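Local coordinates for UTP--glucose-1-phosphate uridylyltransferase YngB (Bacillus subtilis, PDB 7O2N), which catalyses the formation of UDP-glucose from UTP and glucose 1-phosphate, contributing to glycolipid synthesis and wall teichoic acid glucosylation during anaerobic fermentative growth, at residues 43-51 against 139-147. Sequence-based numbering, arbitrary orientation.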
ATOM      1  N   GLU A  43     -15.957   6.445   4.175  1.00 51.09           N
ATOM      2  CA  GLU A  43     -15.983   7.830   4.619  1.00 46.42           C
ATOM      3  C   GLU A  43     -16.942   8.667   3.783  1.00 44.26           C
ATOM      4  O   GLU A  43     -17.762   9.386   4.322  1.00 44.29           O
ATOM      5  CB  GLU A  43     -14.573   8.381   4.687  1.00 43.81           C
ATOM      6  CG  GLU A  43     -13.943   8.047   6.027  1.00 49.57           C
ATOM      7  CD  GLU A  43     -12.451   8.281   6.098  1.00 61.11           C
ATOM      8  OE1 GLU A  43     -11.855   8.616   5.058  1.00 73.07           O
ATOM      9  OE2 GLU A  43     -11.882   8.135   7.182  1.00 70.46           O
ATOM     10  N   GLU A  44     -16.882   8.528   2.462  1.00 54.72           N
ATOM     11  CA  GLU A  44     -17.866   9.168   1.607  1.00 54.11           C
ATOM     12  C   GLU A  44     -19.263   8.863   2.144  1.00 52.38           C
ATOM     13  O   GLU A  44     -19.997   9.781   2.500  1.00 57.25           O
ATOM     14  CB  GLU A  44     -17.698   8.735   0.154  1.00 49.30           C
ATOM     15  CG  GLU A  44     -18.326   9.714  -0.819  1.00 54.54           C
ATOM     16  CD  GLU A  44     -18.227   9.314  -2.284  1.00 65.67           C
ATOM     17  OE1 GLU A  44     -17.088   9.089  -2.793  1.00 71.27           O
ATOM     18  OE2 GLU A  44     -19.279   9.249  -2.930  1.00 64.50           O
ATOM     19  N   ALA A  45     -19.574   7.567   2.250  1.00 52.71           N
ATOM     20  CA  ALA A  45     -20.894   7.095   2.637  1.00 59.01           C
ATOM     21  C   ALA A  45     -21.293   7.631   4.013  1.00 57.78           C
ATOM     22  O   ALA A  45     -22.404   8.132   4.182  1.00 46.72           O
ATOM     23  CB  ALA A  45     -20.957   5.586   2.588  1.00 60.27           C
ATOM     24  N   ALA A  46     -20.398   7.529   4.998  1.00 52.68           N
ATOM     25  CA  ALA A  46     -20.731   7.996   6.335  1.00 55.28           C
ATOM     26  C   ALA A  46     -21.155   9.465   6.301  1.00 63.92           C
ATOM     27  O   ALA A  46     -22.236   9.802   6.782  1.00 79.70           O
ATOM     28  CB  ALA A  46     -19.596   7.748   7.301  1.00 51.87           C
ATOM     29  N   GLU A  47     -20.329  10.337   5.705  1.00 64.07           N
ATOM     30  CA  GLU A  47     -20.611  11.764   5.702  1.00 60.76           C
ATOM     31  C   GLU A  47     -21.792  12.102   4.788  1.00 60.39           C
ATOM     32  O   GLU A  47     -22.365  13.174   4.922  1.00 75.45           O
ATOM     33  CB  GLU A  47     -19.361  12.561   5.358  1.00 61.01           C
ATOM     34  CG  GLU A  47     -18.224  12.286   6.320  1.00 72.02           C
ATOM     35  CD  GLU A  47     -16.860  12.668   5.766  1.00 83.63           C
ATOM     36  OE1 GLU A  47     -16.836  13.306   4.677  1.00 84.27           O
ATOM     37  OE2 GLU A  47     -15.828  12.325   6.411  1.00 77.88           O
ATOM     38  N   SER A  48     -22.145  11.214   3.854  1.00 53.70           N
ATOM     39  CA  SER A  48     -23.356  11.362   3.055  1.00 57.74           C
ATOM     40  C   SER A  48     -24.594  11.006   3.884  1.00 57.51           C
ATOM     41  O   SER A  48     -25.720  11.060   3.380  1.00 48.75           O
ATOM     42  CB  SER A  48     -23.318  10.498   1.795  1.00 65.04           C
ATOM     43  OG  SER A  48     -22.551  11.098   0.764  1.00 65.95           O
ATOM     44  N   GLY A  49     -24.365  10.565   5.131  1.00 58.58           N
ATOM     45  CA  GLY A  49     -25.429  10.143   6.030  1.00 63.26           C
ATOM     46  C   GLY A  49     -25.858   8.678   5.886  1.00 65.84           C
ATOM     47  O   GLY A  49     -26.945   8.324   6.321  1.00 70.01           O
ATOM     48  N   ILE A  50     -25.018   7.815   5.299  1.00 64.79           N
ATOM     49  CA  ILE A  50     -25.315   6.388   5.289  1.00 61.75           C
ATOM     50  C   ILE A  50     -24.952   5.801   6.645  1.00 66.43           C
ATOM     51  O   ILE A  50     -23.907   6.115   7.210  1.00 69.68           O
ATOM     52  CB  ILE A  50     -24.602   5.648   4.140  1.00 52.82           C
ATOM     53  CG1 ILE A  50     -25.013   6.215   2.781  1.00 47.05           C
ATOM     54  CG2 ILE A  50     -24.850   4.146   4.220  1.00 46.08           C
ATOM     55  CD1 ILE A  50     -26.495   6.302   2.601  1.00 49.53           C
ATOM     56  N   GLU A  51     -25.839   4.944   7.164  1.00 71.20           N
ATOM     57  CA  GLU A  51     -25.627   4.362   8.482  1.00 69.78           C
ATOM     58  C   GLU A  51     -25.250   2.876   8.369  1.00 71.02           C
ATOM     59  O   GLU A  51     -24.617   2.350   9.273  1.00 64.36           O
ATOM     60  CB  GLU A  51     -26.792   4.708   9.413  1.00 64.47           C
ATOM     61  CG  GLU A  51     -28.121   4.877   8.679  1.00 79.66           C
ATOM     62  CD  GLU A  51     -29.345   5.310   9.478  1.00 98.67           C
ATOM     63  OE1 GLU A  51     -29.176   6.037  10.487  1.00109.62           O
ATOM     64  OE2 GLU A  51     -30.478   4.937   9.071  1.00 94.90           O
ATOM     65  N   THR A 139     -19.461  19.111  -0.741  1.00 68.04           N
ATOM     66  CA  THR A 139     -20.557  18.205  -0.485  1.00 62.72           C
ATOM     67  C   THR A 139     -20.143  16.801  -0.942  1.00 69.08           C
ATOM     68  O   THR A 139     -19.902  16.570  -2.133  1.00 69.31           O
ATOM     69  CB  THR A 139     -21.748  18.737  -1.280  1.00 62.05           C
ATOM     70  OG1 THR A 139     -22.254  19.846  -0.548  1.00 76.59           O
ATOM     71  CG2 THR A 139     -22.844  17.729  -1.534  1.00 62.60           C
ATOM     72  N   PRO A 140     -20.087  15.799  -0.031  1.00 62.94           N
ATOM     73  CA  PRO A 140     -19.662  14.450  -0.403  1.00 63.25           C
ATOM     74  C   PRO A 140     -20.452  13.946  -1.604  1.00 57.65           C
ATOM     75  O   PRO A 140     -21.671  14.127  -1.686  1.00 51.09           O
ATOM     76  CB  PRO A 140     -19.994  13.617   0.842  1.00 72.68           C
ATOM     77  CG  PRO A 140     -19.957  14.607   1.979  1.00 64.67           C
ATOM     78  CD  PRO A 140     -20.485  15.894   1.382  1.00 66.31           C
ATOM     79  N   ALA A 141     -19.721  13.312  -2.529  1.00 59.12           N
ATOM     80  CA  ALA A 141     -20.250  12.986  -3.847  1.00 59.56           C
ATOM     81  C   ALA A 141     -21.623  12.325  -3.752  1.00 60.85           C
ATOM     82  O   ALA A 141     -22.558  12.781  -4.403  1.00 55.86           O
ATOM     83  CB  ALA A 141     -19.266  12.125  -4.599  1.00 65.49           C
ATOM     84  N   LEU A 142     -21.736  11.252  -2.946  1.00 58.19           N
ATOM     85  CA  LEU A 142     -22.969  10.475  -2.863  1.00 56.26           C
ATOM     86  C   LEU A 142     -24.134  11.323  -2.356  1.00 57.45           C
ATOM     87  O   LEU A 142     -25.234  11.213  -2.899  1.00 48.60           O
ATOM     88  CB  LEU A 142     -22.754   9.243  -1.980  1.00 56.37           C
ATOM     89  CG  LEU A 142     -23.997   8.419  -1.661  1.00 54.29           C
ATOM     90  CD1 LEU A 142     -24.433   7.631  -2.887  1.00 52.94           C
ATOM     91  CD2 LEU A 142     -23.695   7.478  -0.499  1.00 53.80           C
ATOM     92  N   ARG A 143     -23.880  12.158  -1.329  1.00 57.76           N
ATOM     93  CA  ARG A 143     -24.880  13.065  -0.782  1.00 59.23           C
ATOM     94  C   ARG A 143     -25.589  13.809  -1.908  1.00 60.49           C
ATOM     95  O   ARG A 143     -26.784  14.041  -1.831  1.00 61.94           O
ATOM     96  CB  ARG A 143     -24.218  14.161   0.055  1.00 60.86           C
ATOM     97  CG  ARG A 143     -25.214  15.086   0.732  1.00 57.53           C
ATOM     98  CD  ARG A 143     -25.285  14.626   2.166  1.00 76.67           C
ATOM     99  NE  ARG A 143     -26.403  15.189   2.900  1.00 91.23           N
ATOM    100  CZ  ARG A 143     -27.680  15.043   2.564  1.00 96.25           C
ATOM    101  NH1 ARG A 143     -28.016  14.355   1.491  1.00 88.60           N
ATOM    102  NH2 ARG A 143     -28.620  15.570   3.323  1.00113.00           N
ATOM    103  N   GLN A 144     -24.817  14.197  -2.934  1.00 61.66           N
ATOM    104  CA  GLN A 144     -25.302  14.972  -4.061  1.00 56.04           C
ATOM    105  C   GLN A 144     -26.282  14.154  -4.897  1.00 57.62           C
ATOM    106  O   GLN A 144     -27.264  14.718  -5.376  1.00 76.54           O
ATOM    107  CB  GLN A 144     -24.137  15.463  -4.920  1.00 55.93           C
ATOM    108  CG  GLN A 144     -23.111  16.333  -4.191  1.00 52.70           C
ATOM    109  CD  GLN A 144     -21.946  16.695  -5.087  1.00 57.31           C
ATOM    110  OE1 GLN A 144     -22.025  16.605  -6.322  1.00 52.00           O
ATOM    111  NE2 GLN A 144     -20.834  17.092  -4.473  1.00 55.93           N
ATOM    112  N   LEU A 145     -26.012  12.849  -5.078  1.00 57.77           N
ATOM    113  CA  LEU A 145     -26.922  11.940  -5.768  1.00 58.72           C
ATOM    114  C   LEU A 145     -28.216  11.792  -4.979  1.00 63.98           C
ATOM    115  O   LEU A 145     -29.292  11.655  -5.574  1.00 64.28           O
ATOM    116  CB  LEU A 145     -26.285  10.553  -5.880  1.00 58.19           C
ATOM    117  CG  LEU A 145     -25.454  10.290  -7.123  1.00 63.25           C
ATOM    118  CD1 LEU A 145     -24.003  10.591  -6.812  1.00 77.57           C
ATOM    119  CD2 LEU A 145     -25.599   8.840  -7.553  1.00 60.69           C
ATOM    120  N   MET A 146     -28.070  11.777  -3.638  1.00 63.83           N
ATOM    121  CA  MET A 146     -29.181  11.532  -2.732  1.00 66.72           C
ATOM    122  C   MET A 146     -30.158  12.710  -2.812  1.00 72.51           C
ATOM    123  O   MET A 146     -31.380  12.540  -2.713  1.00 74.26           O
ATOM    124  CB  MET A 146     -28.697  11.333  -1.287  1.00 60.35           C
ATOM    125  CG  MET A 146     -28.226   9.917  -0.936  1.00 56.20           C
ATOM    126  SD  MET A 146     -27.075   9.859   0.523  1.00 65.24           S
ATOM    127  CE  MET A 146     -28.182  10.325   1.849  1.00 68.09           C
ATOM    128  N   ASP A 147     -29.601  13.909  -3.030  1.00 70.16           N
ATOM    129  CA  ASP A 147     -30.377  15.135  -3.031  1.00 63.52           C
ATOM    130  C   ASP A 147     -31.247  15.182  -4.282  1.00 61.02           C
ATOM    131  O   ASP A 147     -32.406  15.596  -4.206  1.00 65.45           O
ATOM    132  CB  ASP A 147     -29.499  16.340  -2.699  1.00 59.18           C
ATOM    133  CG  ASP A 147     -29.066  16.302  -1.250  1.00 71.74           C
ATOM    134  OD1 ASP A 147     -29.365  15.295  -0.586  1.00 82.83           O
ATOM    135  OD2 ASP A 147     -28.440  17.266  -0.791  1.00 85.77           O
TER
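Glu44 and Ser48, one turn apart near the end of helix 37-47, reach the first turn of helix 141-152, where backbone N-H groups have no carbonyl of a preceding turn to bind. Ser48 OG accepts a weak, strongly bent bond from Arg143 N at 2.7 Å (N-H...O 121°) and itself weakly donates back to Glu44 O. With CG anti to the backbone N (chi1 -159°) and the chain extended beyond it, Glu44 brings OE2 to Leu142 N, 3.2 Å away, in another weak bond; the same oxygen lies 3.3 Å from Ala141 CB. Its stronger partner is Arg206 on strand 206-210, a salt bridge that probably fixes the carboxylate beside the helix start. A leucine in place of Glu44 would probably leave the Arg206 guanidinium without this countercharge and Leu142 N without its side-chain acceptor.

Apolar groups flank the polar pair: the Pro140 ring sets CG 4.0 Å from Glu47 CB, while Leu142 CD2 meets Ile50 CG1 at 3.8 Å, the two side chains crossing at about a right angle. Met146, bent at chi3, lays its thioether along Ser48, with SD 4.0 Å from Ser48 CB.

Within this GT-A nucleotidyltransferase fold, the contact joins two helices packed beside the central mixed sheet, their short segments crossing at -45° with axes 8.6 Å apart. Leu142 continues inward onto Ala127 and Leu129 of strand 125-129, where Ala45 also rests, and onto Val208.

Behind the first shell, Gly49, with positive phi, ends helix 37-47 in a Schellman motif and leads through Ile50 towards strand 52-57. On the partner side, within segment 139-147, Gln144 NE2 binds back to Thr139 O at 2.6 Å, and Arg143 NH1 forms a salt bridge with Asp147 OD1.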